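Local coordinates for protein FACT complex subunit POB3 (Chaetomium thermophilum var. thermophilum, PDB 4KHB) that probably acts, as a subunit of the histone chaperone FACT, in reorganising nucleosomes during transcription, replication and DNA repair, this piece being its N-terminal part built of PH-like domains, at residues A6-L15 with G22-W33; F42-Q53 with K64-I73. One frame throughout, in Å; residues are numbered along the deposited sequence.

Interaction 1. Residues A6-L15 with G22-W33; sequences AIESFDHIYL and GKCRFAENGLGW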
loop_
_atom_site.group_PDB
_atom_site.type_symbol
_atom_site.label_atom_id
_atom_site.label_comp_id
_atom_site.label_asym_id
_atom_site.label_seq_id
_atom_site.Cartn_x
_atom_site.Cartn_y
_atom_site.Cartn_z
ATOM N N ALA H 6 17.041 25.595 14.365
ATOM C CA ALA H 6 16.717 24.862 15.578
ATOM C C ALA H 6 15.545 23.937 15.305
ATOM O O ALA H 6 15.616 22.729 15.540
ATOM C CB ALA H 6 16.392 25.825 16.714
ATOM N N ILE H 7 14.462 24.529 14.810
ATOM C CA ILE H 7 13.269 23.798 14.397
ATOM C C ILE H 7 13.085 23.824 12.884
ATOM O O ILE H 7 13.226 24.873 12.254
ATOM C CB ILE H 7 11.996 24.408 15.050
ATOM C CG1 ILE H 7 11.765 23.847 16.454
ATOM C CG2 ILE H 7 10.759 24.105 14.225
ATOM C CD1 ILE H 7 12.751 22.792 16.883
ATOM N N GLU H 8 12.795 22.665 12.303
ATOM C CA GLU H 8 12.325 22.604 10.926
ATOM C C GLU H 8 10.867 22.178 10.915
ATOM O O GLU H 8 10.523 21.091 11.387
ATOM C CB GLU H 8 13.160 21.632 10.095
ATOM C CG GLU H 8 14.558 22.124 9.766
ATOM C CD GLU H 8 14.542 23.235 8.736
ATOM O OE1 GLU H 8 13.519 23.377 8.033
ATOM O OE2 GLU H 8 15.553 23.957 8.618
ATOM N N SER H 9 10.009 23.038 10.382
ATOM C CA SER H 9 8.575 22.798 10.445
ATOM C C SER H 9 8.007 22.583 9.052
ATOM O O SER H 9 8.482 23.170 8.077
ATOM C CB SER H 9 7.868 23.962 11.144
ATOM O OG SER H 9 6.481 23.715 11.257
ATOM N N PHE H 10 6.980 21.745 8.966
ATOM C CA PHE H 10 6.346 21.431 7.695
ATOM C C PHE H 10 4.842 21.382 7.914
ATOM O O PHE H 10 4.369 20.756 8.867
ATOM C CB PHE H 10 6.854 20.093 7.153
ATOM C CG PHE H 10 8.314 20.094 6.796
ATOM C CD1 PHE H 10 9.281 19.792 7.746
ATOM C CD2 PHE H 10 8.719 20.405 5.506
ATOM C CE1 PHE H 10 10.629 19.794 7.411
ATOM C CE2 PHE H 10 10.059 20.408 5.164
ATOM C CZ PHE H 10 11.017 20.103 6.117
ATOM N N ASP H 11 4.092 22.045 7.042
ATOM C CA ASP H 11 2.652 22.158 7.229
ATOM C C ASP H 11 1.864 21.187 6.357
ATOM O O ASP H 11 2.375 20.688 5.352
ATOM C CB ASP H 11 2.202 23.597 6.959
ATOM C CG ASP H 11 2.110 24.422 8.229
ATOM O OD1 ASP H 11 1.567 23.910 9.231
ATOM O OD2 ASP H 11 2.583 25.577 8.227
ATOM N N HIS H 12 0.622 20.924 6.761
ATOM C CA HIS H 12 -0.302 20.088 5.996
ATOM C C HIS H 12 0.198 18.653 5.832
ATOM O O HIS H 12 0.203 18.111 4.724
ATOM C CB HIS H 12 -0.616 20.711 4.631
ATOM C CG HIS H 12 -1.933 20.283 4.064
ATOM N ND1 HIS H 12 -3.130 20.509 4.709
ATOM C CD2 HIS H 12 -2.241 19.635 2.916
ATOM C CE1 HIS H 12 -4.119 20.018 3.981
ATOM N NE2 HIS H 12 -3.606 19.484 2.888
ATOM N N ILE H 13 0.605 18.037 6.937
ATOM C CA ILE H 13 1.143 16.683 6.900
ATOM C C ILE H 13 0.201 15.701 7.600
ATOM O O ILE H 13 -0.320 15.995 8.679
ATOM C CB ILE H 13 2.542 16.624 7.554
ATOM C CG1 ILE H 13 3.484 17.640 6.898
ATOM C CG2 ILE H 13 3.112 15.211 7.484
ATOM C CD1 ILE H 13 3.663 17.442 5.399
ATOM N N TYR H 14 -0.019 14.542 6.984
ATOM C CA TYR H 14 -0.861 13.507 7.578
ATOM C C TYR H 14 0.007 12.456 8.264
ATOM O O TYR H 14 0.988 11.975 7.687
ATOM C CB TYR H 14 -1.743 12.844 6.514
ATOM C CG TYR H 14 -2.652 13.789 5.758
ATOM C CD1 TYR H 14 -2.212 14.449 4.617
ATOM C CD2 TYR H 14 -3.959 14.004 6.176
ATOM C CE1 TYR H 14 -3.045 15.304 3.920
ATOM C CE2 TYR H 14 -4.798 14.854 5.485
ATOM C CZ TYR H 14 -4.336 15.502 4.361
ATOM O OH TYR H 14 -5.171 16.352 3.672
ATOM N N LEU H 15 -0.350 12.107 9.496
ATOM C CA LEU H 15 0.404 11.111 10.250
ATOM C C LEU H 15 -0.349 9.783 10.264
ATOM O O LEU H 15 -1.471 9.702 10.771
ATOM C CB LEU H 15 0.679 11.622 11.674
ATOM C CG LEU H 15 1.348 10.760 12.754
ATOM C CD1 LEU H 15 0.318 10.008 13.586
ATOM C CD2 LEU H 15 2.368 9.794 12.162
ATOM N N GLY H 22 -1.840 18.073 9.839
ATOM C CA GLY H 22 -1.306 18.663 11.051
ATOM C C GLY H 22 0.059 19.274 10.817
ATOM O O GLY H 22 0.534 19.325 9.682
ATOM N N LYS H 23 0.696 19.737 11.886
ATOM C CA LYS H 23 1.990 20.396 11.768
ATOM C C LYS H 23 3.117 19.458 12.185
ATOM O O LYS H 23 3.070 18.853 13.260
ATOM C CB LYS H 23 2.000 21.668 12.617
ATOM C CG LYS H 23 3.189 22.587 12.387
ATOM C CD LYS H 23 3.009 23.873 13.182
ATOM C CE LYS H 23 3.993 24.945 12.755
ATOM N NZ LYS H 23 3.928 26.142 13.638
ATOM N N CYS H 24 4.125 19.335 11.328
ATOM C CA CYS H 24 5.252 18.449 11.595
ATOM C C CYS H 24 6.523 19.232 11.904
ATOM O O CYS H 24 7.004 19.998 11.068
ATOM C CB CYS H 24 5.487 17.526 10.398
ATOM S SG CYS H 24 6.651 16.178 10.706
ATOM N N ARG H 25 7.059 19.046 13.105
ATOM C CA ARG H 25 8.264 19.754 13.533
ATOM C C ARG H 25 9.432 18.821 13.788
ATOM O O ARG H 25 9.301 17.836 14.517
ATOM C CB ARG H 25 7.986 20.600 14.778
ATOM C CG ARG H 25 7.297 21.911 14.445
ATOM C CD ARG H 25 6.186 22.300 15.396
ATOM N NE ARG H 25 6.161 23.748 15.589
ATOM C CZ ARG H 25 5.152 24.419 16.137
ATOM N NH1 ARG H 25 4.056 23.779 16.517
ATOM N NH2 ARG H 25 5.227 25.734 16.274
ATOM N N PHE H 26 10.556 19.107 13.136
ATOM C CA PHE H 26 11.775 18.338 13.342
ATOM C C PHE H 26 12.766 19.108 14.230
ATOM O O PHE H 26 12.983 20.311 14.039
ATOM C CB PHE H 26 12.406 17.983 11.999
ATOM C CG PHE H 26 11.590 17.014 11.188
ATOM C CD1 PHE H 26 11.729 15.646 11.374
ATOM C CD2 PHE H 26 10.687 17.469 10.236
ATOM C CE1 PHE H 26 10.982 14.748 10.631
ATOM C CE2 PHE H 26 9.937 16.578 9.486
ATOM C CZ PHE H 26 10.085 15.216 9.683
ATOM N N ALA H 27 13.344 18.409 15.206
ATOM C CA ALA H 27 14.385 18.962 16.077
ATOM C C ALA H 27 15.492 17.935 16.256
ATOM O O ALA H 27 15.350 16.787 15.837
ATOM C CB ALA H 27 13.820 19.359 17.427
ATOM N N GLU H 28 16.587 18.353 16.883
ATOM C CA GLU H 28 17.713 17.466 17.164
ATOM C C GLU H 28 17.349 16.208 17.959
ATOM O O GLU H 28 17.941 15.149 17.750
ATOM C CB GLU H 28 18.832 18.235 17.878
ATOM C CG GLU H 28 20.078 18.447 17.025
ATOM C CD GLU H 28 21.127 19.306 17.708
ATOM O OE1 GLU H 28 20.896 19.728 18.859
ATOM O OE2 GLU H 28 22.185 19.557 17.094
ATOM N N ASN H 29 16.386 16.325 18.870
ATOM C CA ASN H 29 16.060 15.210 19.761
ATOM C C ASN H 29 14.936 14.298 19.256
ATOM O O ASN H 29 14.613 13.298 19.901
ATOM C CB ASN H 29 15.722 15.720 21.169
ATOM C CG ASN H 29 14.489 16.602 21.196
ATOM O OD1 ASN H 29 14.297 17.451 20.326
ATOM N ND2 ASN H 29 13.645 16.403 22.201
ATOM N N GLY H 30 14.340 14.642 18.116
ATOM C CA GLY H 30 13.289 13.817 17.536
ATOM C C GLY H 30 12.225 14.604 16.790
ATOM O O GLY H 30 12.454 15.757 16.416
ATOM N N LEU H 31 11.067 13.987 16.554
ATOM C CA LEU H 31 10.009 14.659 15.798
ATOM C C LEU H 31 8.676 14.685 16.541
ATOM O O LEU H 31 8.360 13.780 17.320
ATOM C CB LEU H 31 9.883 14.095 14.368
ATOM C CG LEU H 31 8.729 13.268 13.766
ATOM C CD1 LEU H 31 8.456 11.995 14.535
ATOM C CD2 LEU H 31 7.435 14.060 13.564
ATOM N N GLY H 32 7.898 15.731 16.280
ATOM C CA GLY H 32 6.579 15.864 16.859
ATOM C C GLY H 32 5.571 16.269 15.806
ATOM O O GLY H 32 5.854 17.092 14.930
ATOM N N TRP H 33 4.379 15.696 15.911
ATOM C CA TRP H 33 3.285 16.004 15.008
ATOM C C TRP H 33 2.067 16.411 15.823
ATOM O O TRP H 33 1.753 15.786 16.838
ATOM C CB TRP H 33 2.973 14.801 14.119
ATOM C CG TRP H 33 1.874 15.052 13.144
ATOM C CD1 TRP H 33 1.982 15.619 11.908
ATOM C CD2 TRP H 33 0.494 14.716 13.315
ATOM N NE1 TRP H 33 0.746 15.671 11.304
ATOM C CE2 TRP H 33 -0.183 15.120 12.147
ATOM C CE3 TRP H 33 -0.236 14.117 14.345
ATOM C CZ2 TRP H 33 -1.558 14.942 11.984
ATOM C CZ3 TRP H 33 -1.596 13.941 14.181
ATOM C CH2 TRP H 33 -2.244 14.350 13.011
HETATM O O HOH W 1 16.380 21.522 17.516
#
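The indole of Trp-33 is met by strand 13-15 on one face and at its edge. Leu-15 lays CB over the six-membered ring, 3.6 Å from its centroid, a CH-pi contact, while Ile-13 O accepts from Trp-33 NE1 at 2.9 Å. That donor sits well above the carbonyl plane, and the same oxygen also takes a weak bond from Gly-22 N. With CG anti to the backbone N (chi1 -179°), Trp-33 reaches across Gly-22, whose lack of a side chain leaves room for the ring. Further along, Phe-10 and Phe-26 share a face of the sheet; Phe-10 CE1 comes within 3.7 Å of Phe-26 CD2, their planes at 81°. Helix 83-92 covers both rings through Ile-89, and its Arg-85 pairs with Glu-8. Ser-9, small and polar, suits the other face, where OG lies 3.2 Å from CE of the extended Lys-23. Paired backbone bonds at Glu-8/Phe-26 and Phe-10/Cys-24 fix this register; between Phe-10 and Ile-13 it slips by one residue, a beta bulge where the strand changes direction at His-12. An antiparallel edge strand that bends from one sheet into the next fits the orthogonally packed sheets of a PH-like domain.

Interaction 2. Residues F42-Q53 with K64-I73; sequences FTLDVSNIGGAQ and KILQRTSGVI
Asn-48 meets the turn after strand 64-66 with both ends of its amide. OD1 accepts from Thr-69 N at 2.9 Å, in the carbonyl plane and on a lone pair, and takes a weak bond from Arg-68 N; ND2 donates a hydrogen bond to Thr-69 OG1, 3.0 Å away and nearly in the amide plane. Asparagine suits the place because one short, flat group both accepts and donates. A chi1 of -155° swings the amide away from its own backbone N and across to the turn. Nearby, Gly-50 N and, weakly, Gly-51 N converge on Leu-66 O, the former at 2.8 Å: a classic beta bulge, with bare glycines where a side chain would press on Leu-66. Beyond it, two backbone bonds join Gln-53 and Lys-64.

The tightly packed part is apolar. Leu-44 CD2 and Ile-65 CG2 meet tip to tip at 3.8 Å, and Phe-42 CZ comes to 3.5 Å from Ile-73 CD1, the two side chains arriving from opposite directions. Branched aliphatic groups and a ring suit such a contact between sheets, and Phe-90 of helix 83-92 covers Ile-65 and Ala-52.

The exposed side is looser: Arg-68 runs past Ser-47, its CG 3.4 Å from Ser-47 O. On the sheet face shared with Leu-66, Gln-53 lies alongside buried Lys-64, whose NZ pairs with Glu-119. Phe-42 and Leu-44 of one sheet pack against Ile-65 and Ile-73 of the other, while strands 51-56 and 61-66 form a hairpin within the second: the two-sheet core of a PH-like domain.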
loop_
_atom_site.group_PDB
_atom_site.type_symbol
_atom_site.label_atom_id
_atom_site.label_comp_id
_atom_site.label_asym_id
_atom_site.label_seq_id
_atom_site.Cartn_x
_atom_site.Cartn_y
_atom_site.Cartn_z
ATOM N N PHE H 42 1.738 13.443 18.564
ATOM C CA PHE H 42 2.615 12.278 18.478
ATOM C C PHE H 42 4.071 12.708 18.620
ATOM O O PHE H 42 4.459 13.781 18.149
ATOM C CB PHE H 42 2.412 11.565 17.138
ATOM C CG PHE H 42 3.462 10.535 16.829
ATOM C CD1 PHE H 42 3.347 9.245 17.326
ATOM C CD2 PHE H 42 4.552 10.848 16.022
ATOM C CE1 PHE H 42 4.304 8.286 17.041
ATOM C CE2 PHE H 42 5.514 9.893 15.733
ATOM C CZ PHE H 42 5.386 8.611 16.245
ATOM N N THR H 43 4.871 11.872 19.281
ATOM C CA THR H 43 6.279 12.170 19.516
ATOM C C THR H 43 7.136 10.939 19.206
ATOM O O THR H 43 6.720 9.805 19.456
ATOM C CB THR H 43 6.514 12.630 20.977
ATOM O OG1 THR H 43 5.836 13.871 21.215
ATOM C CG2 THR H 43 8.000 12.806 21.275
ATOM N N LEU H 44 8.332 11.169 18.670
ATOM C CA LEU H 44 9.286 10.098 18.395
ATOM C C LEU H 44 10.697 10.557 18.735
ATOM O O LEU H 44 11.209 11.509 18.140
ATOM C CB LEU H 44 9.205 9.670 16.927
ATOM C CG LEU H 44 10.206 8.627 16.422
ATOM C CD1 LEU H 44 9.979 7.284 17.091
ATOM C CD2 LEU H 44 10.116 8.489 14.910
ATOM N N ASP H 45 11.323 9.875 19.689
ATOM C CA ASP H 45 12.653 10.248 20.157
ATOM C C ASP H 45 13.715 9.821 19.148
ATOM O O ASP H 45 13.568 8.795 18.476
ATOM C CB ASP H 45 12.921 9.617 21.528
ATOM C CG ASP H 45 14.151 10.188 22.202
ATOM O OD1 ASP H 45 14.037 11.263 22.833
ATOM O OD2 ASP H 45 15.228 9.562 22.108
ATOM N N VAL H 46 14.771 10.624 19.037
ATOM C CA VAL H 46 15.862 10.382 18.093
ATOM C C VAL H 46 16.501 8.999 18.269
ATOM O O VAL H 46 16.996 8.398 17.312
ATOM C CB VAL H 46 16.933 11.504 18.194
ATOM C CG1 VAL H 46 17.451 11.626 19.621
ATOM C CG2 VAL H 46 18.078 11.269 17.221
ATOM N N SER H 47 16.459 8.489 19.495
ATOM C CA SER H 47 17.046 7.191 19.805
ATOM C C SER H 47 16.332 6.024 19.117
ATOM O O SER H 47 16.915 4.950 18.959
ATOM C CB SER H 47 17.096 6.990 21.322
ATOM O OG SER H 47 15.797 6.983 21.879
ATOM N N ASN H 48 15.081 6.227 18.708
ATOM C CA ASN H 48 14.352 5.194 17.968
ATOM C C ASN H 48 14.159 5.524 16.488
ATOM O O ASN H 48 13.211 5.048 15.862
ATOM C CB ASN H 48 12.993 4.899 18.614
ATOM C CG ASN H 48 12.485 3.496 18.302
ATOM O OD1 ASN H 48 13.226 2.652 17.797
ATOM N ND2 ASN H 48 11.220 3.245 18.605
ATOM N N ILE H 49 15.043 6.345 15.930
ATOM C CA ILE H 49 14.998 6.622 14.498
ATOM C C ILE H 49 16.124 5.854 13.803
ATOM O O ILE H 49 17.298 6.219 13.909
ATOM C CB ILE H 49 15.090 8.141 14.198
ATOM C CG1 ILE H 49 13.870 8.869 14.772
ATOM C CG2 ILE H 49 15.192 8.391 12.701
ATOM C CD1 ILE H 49 13.867 10.371 14.536
ATOM N N GLY H 50 15.755 4.784 13.104
ATOM C CA GLY H 50 16.723 3.890 12.489
ATOM C C GLY H 50 16.898 4.057 10.991
ATOM O O GLY H 50 17.943 3.690 10.438
ATOM N N GLY H 51 15.882 4.602 10.330
ATOM C CA GLY H 51 15.930 4.775 8.888
ATOM C C GLY H 51 14.752 5.553 8.331
ATOM O O GLY H 51 13.755 5.766 9.025
ATOM N N ALA H 52 14.863 5.974 7.075
ATOM C CA ALA H 52 13.829 6.799 6.459
ATOM C C ALA H 52 13.772 6.625 4.945
ATOM O O ALA H 52 14.808 6.544 4.280
ATOM C CB ALA H 52 14.042 8.262 6.815
ATOM N N GLN H 53 12.558 6.592 4.404
ATOM C CA GLN H 53 12.361 6.442 2.966
ATOM C C GLN H 53 11.502 7.570 2.406
ATOM O O GLN H 53 10.562 8.034 3.057
ATOM C CB GLN H 53 11.719 5.088 2.638
ATOM C CG GLN H 53 12.562 3.873 3.010
ATOM C CD GLN H 53 11.820 2.567 2.789
ATOM O OE1 GLN H 53 10.660 2.562 2.376
ATOM N NE2 GLN H 53 12.488 1.453 3.061
ATOM N N LYS H 64 8.695 7.875 5.198
ATOM C CA LYS H 64 8.427 6.695 6.009
ATOM C C LYS H 64 9.573 6.504 6.984
ATOM O O LYS H 64 10.718 6.305 6.569
ATOM C CB LYS H 64 8.263 5.455 5.124
ATOM C CG LYS H 64 7.847 4.197 5.869
ATOM C CD LYS H 64 8.158 2.954 5.049
ATOM C CE LYS H 64 7.227 2.841 3.854
ATOM N NZ LYS H 64 6.905 1.425 3.523
ATOM N N ILE H 65 9.272 6.557 8.278
ATOM C CA ILE H 65 10.313 6.419 9.289
ATOM C C ILE H 65 10.338 5.016 9.876
ATOM O O ILE H 65 9.323 4.505 10.361
ATOM C CB ILE H 65 10.163 7.459 10.421
ATOM C CG1 ILE H 65 10.336 8.876 9.868
ATOM C CG2 ILE H 65 11.203 7.226 11.504
ATOM C CD1 ILE H 65 10.011 9.978 10.862
ATOM N N LEU H 66 11.517 4.403 9.815
ATOM C CA LEU H 66 11.735 3.064 10.333
ATOM C C LEU H 66 12.355 3.161 11.722
ATOM O O LEU H 66 13.446 3.714 11.887
ATOM C CB LEU H 66 12.651 2.292 9.380
ATOM C CG LEU H 66 12.233 2.397 7.910
ATOM C CD1 LEU H 66 13.342 1.960 6.967
ATOM C CD2 LEU H 66 10.973 1.587 7.665
ATOM N N GLN H 67 11.651 2.630 12.716
ATOM C CA GLN H 67 12.115 2.649 14.101
ATOM C C GLN H 67 13.241 1.635 14.325
ATOM O O GLN H 67 13.377 0.681 13.556
ATOM C CB GLN H 67 10.942 2.381 15.054
ATOM C CG GLN H 67 9.909 3.512 15.123
ATOM C CD GLN H 67 8.663 3.124 15.900
ATOM O OE1 GLN H 67 8.610 2.065 16.522
ATOM N NE2 GLN H 67 7.647 3.978 15.855
ATOM N N ARG H 68 14.051 1.850 15.361
ATOM C CA ARG H 68 15.082 0.881 15.735
ATOM C C ARG H 68 14.388 -0.370 16.247
ATOM O O ARG H 68 14.809 -1.490 15.965
ATOM C CB ARG H 68 15.996 1.436 16.827
ATOM C CG ARG H 68 16.772 2.693 16.467
ATOM C CD ARG H 68 18.229 2.543 16.867
ATOM N NE ARG H 68 19.039 3.701 16.498
ATOM C CZ ARG H 68 20.081 3.652 15.677
ATOM N NH1 ARG H 68 20.444 2.498 15.132
ATOM N NH2 ARG H 68 20.762 4.756 15.399
ATOM N N THR H 69 13.325 -0.161 17.018
ATOM C CA THR H 69 12.383 -1.227 17.343
ATOM C C THR H 69 11.517 -1.449 16.108
ATOM O O THR H 69 11.582 -0.667 15.162
ATOM C CB THR H 69 11.494 -0.849 18.548
ATOM O OG1 THR H 69 10.694 0.297 18.225
ATOM C CG2 THR H 69 12.357 -0.525 19.762
ATOM N N SER H 70 10.698 -2.494 16.100
ATOM C CA SER H 70 9.932 -2.793 14.892
ATOM C C SER H 70 8.732 -1.856 14.768
ATOM O O SER H 70 7.855 -1.841 15.639
ATOM C CB SER H 70 9.481 -4.256 14.879
ATOM O OG SER H 70 8.914 -4.603 13.627
ATOM N N GLY H 71 8.697 -1.071 13.693
ATOM C CA GLY H 71 7.586 -0.162 13.458
ATOM C C GLY H 71 7.822 0.841 12.341
ATOM O O GLY H 71 8.967 1.186 12.038
ATOM N N VAL H 72 6.735 1.315 11.733
ATOM C CA VAL H 72 6.816 2.350 10.702
ATOM C C VAL H 72 5.952 3.573 11.018
ATOM O O VAL H 72 4.810 3.441 11.467
ATOM C CB VAL H 72 6.457 1.806 9.292
ATOM C CG1 VAL H 72 7.553 0.898 8.773
ATOM C CG2 VAL H 72 5.127 1.073 9.320
ATOM N N ILE H 73 6.510 4.759 10.789
ATOM C CA ILE H 73 5.761 6.003 10.934
ATOM C C ILE H 73 5.629 6.632 9.552
ATOM O O ILE H 73 6.633 6.930 8.899
ATOM C CB ILE H 73 6.472 6.988 11.884
ATOM C CG1 ILE H 73 6.662 6.347 13.260
ATOM C CG2 ILE H 73 5.668 8.278 12.018
ATOM C CD1 ILE H 73 5.356 5.970 13.942
#

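How the interactions relate
The two interactions follow one another in sequence, and their centres lie about 14 Å apart within the N-terminal PH-like domain. Strand 42-45 pairs beside strand 30-35, where Trp-33 O and Phe-42 N probably share a hydrogen bond, as do Asn-29 O and Val-46 N. The four-stranded antiparallel sheet thus runs from residues 8-11 of interaction 1 to residues 42-45 of interaction 2. In the second sheet, strand 13-15 flanks strand 72-78, and Leu-15 packs on Ile-73. Each interaction therefore has a part in both sheets, and side chains of both touch helix 83-92.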